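Local coordinates for protein IroE-like serine hydrolase (Shewanella oneidensis, PDB 3GFF) that probably hydrolyses ester bonds, as a putative serine esterase of the esterase D family with an alpha/beta-hydrolase fold, at residues G285-S288 with E289-G292. Residues are numbered along the deposited sequence; the frame is centred on the assembly and turned at random.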
loop_
_atom_site.group_PDB
_atom_site.type_symbol
_atom_site.label_atom_id
_atom_site.label_comp_id
_atom_site.label_asym_id
_atom_site.label_seq_id
_atom_site.Cartn_x
_atom_site.Cartn_y
_atom_site.Cartn_z
ATOM N N GLY A 285 -6.521 20.751 20.663
ATOM C CA GLY A 285 -7.309 20.548 21.870
ATOM C C GLY A 285 -8.321 19.429 21.627
ATOM O O GLY A 285 -8.493 18.553 22.454
ATOM N N VAL A 286 -8.950 19.443 20.458
ATOM C CA VAL A 286 -9.923 18.432 20.084
ATOM C C VAL A 286 -9.236 17.065 19.964
ATOM O O VAL A 286 -9.753 16.069 20.496
ATOM C CB VAL A 286 -10.666 18.788 18.769
ATOM C CG1 VAL A 286 -11.652 17.640 18.355
ATOM C CG2 VAL A 286 -11.390 20.139 18.918
ATOM N N LEU A 287 -8.069 17.020 19.307
ATOM C CA LEU A 287 -7.304 15.753 19.175
ATOM C C LEU A 287 -6.940 15.215 20.556
ATOM O O LEU A 287 -7.082 14.014 20.825
ATOM C CB LEU A 287 -6.044 15.922 18.299
ATOM C CG LEU A 287 -6.284 16.321 16.831
ATOM C CD1 LEU A 287 -4.989 16.516 16.073
ATOM C CD2 LEU A 287 -7.166 15.268 16.193
ATOM N N SER A 288 -6.489 16.100 21.436
ATOM C CA SER A 288 -6.152 15.706 22.797
ATOM C C SER A 288 -7.341 15.082 23.554
ATOM O O SER A 288 -7.178 14.089 24.275
ATOM C CB SER A 288 -5.591 16.888 23.575
ATOM O OG SER A 288 -4.323 17.235 23.031
ATOM N N GLU A 289 -8.520 15.682 23.391
ATOM C CA GLU A 289 -9.688 15.197 24.069
ATOM C C GLU A 289 -10.104 13.839 23.468
ATOM O O GLU A 289 -10.571 12.957 24.203
ATOM C CB GLU A 289 -10.791 16.274 24.046
ATOM C CG GLU A 289 -10.322 17.566 24.785
ATOM C CD GLU A 289 -11.396 18.653 25.017
ATOM O OE1 GLU A 289 -12.313 18.816 24.156
ATOM O OE2 GLU A 289 -11.282 19.379 26.061
ATOM N N ARG A 290 -9.878 13.660 22.160
ATOM C CA ARG A 290 -10.239 12.426 21.439
ATOM C C ARG A 290 -9.326 11.258 21.863
ATOM O O ARG A 290 -9.801 10.148 22.149
ATOM C CB ARG A 290 -10.154 12.651 19.915
ATOM C CG ARG A 290 -10.657 11.487 19.022
ATOM C CD ARG A 290 -10.357 11.694 17.553
ATOM N NE ARG A 290 -11.010 12.886 17.033
ATOM C CZ ARG A 290 -10.777 13.465 15.840
ATOM N NH1 ARG A 290 -9.898 12.963 14.970
ATOM N NH2 ARG A 290 -11.446 14.560 15.513
ATOM N N PHE A 291 -8.021 11.517 21.932
ATOM C CA PHE A 291 -7.057 10.493 22.364
ATOM C C PHE A 291 -6.988 10.324 23.899
ATOM O O PHE A 291 -6.321 9.424 24.395
ATOM C CB PHE A 291 -5.654 10.774 21.781
ATOM C CG PHE A 291 -5.517 10.445 20.295
ATOM C CD1 PHE A 291 -5.962 11.325 19.328
ATOM C CD2 PHE A 291 -4.885 9.266 19.880
ATOM C CE1 PHE A 291 -5.820 11.039 17.982
ATOM C CE2 PHE A 291 -4.760 8.953 18.536
ATOM C CZ PHE A 291 -5.205 9.850 17.578
ATOM N N GLY A 292 -7.694 11.157 24.653
ATOM C CA GLY A 292 -7.629 11.078 26.123
ATOM C C GLY A 292 -6.222 11.342 26.662
ATOM O O GLY A 292 -5.932 11.035 27.801
#
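Leu-287 and Arg-290 run side by side and point the same way, and their ends meet where Leu-287 CD2 lies over one face of the guanidinium, 3.8 Å from Arg-290 NH1. The methyl is offset toward the rim of that flat group; the contact is van der Waals packing of a hydrocarbon on part of a cationic face. Two torsions bring the guanidinium there: Arg-290 starts with CG anti to its backbone nitrogen (chi1 -173°) and then bends at chi3 (-61°). Val-286 CG1 reaches the same group more loosely, 4.2 Å from Arg-290 NH2, approaching obliquely. Arg-290 NH1 makes a salt bridge to Asp-265 OD2.

Phe-291 presents its ring edge to the backbone: Leu-287 O lies in the ring plane, 3.3 Å from Phe-291 CD1. Phe-291 N also donates to Leu-287 O at 2.9 Å, with an N-H...O angle of 167°, so one carbonyl faces both the N-H and the ring edge. The amides of Glu-289 and Arg-290 bond likewise to Gly-285 O and Val-286 O, the i to i+4 pattern of an alpha helix. Alongside, Glu-289 CG packs 3.1 Å from Gly-285 O.

Residues up to Phe-291 belong to the end of helix 277-291, and Gly-292, with positive phi, is the first to leave helical geometry. Ser-288 OG hydrogen-bonds Tyr-284 O one turn back and Val-295 N in the loop that follows, tying the helix end to that loop, while Arg-290 and Phe-291 touch Gln-196 of sheet strand 195-201. Chemically, the leucine methyl shields part of one guanidinium face while NH1 and NH2 are both hydrogen-bonded outside the two segments, and the nearby carboxylate of Asp-265 would be expected to favour the charged arginine.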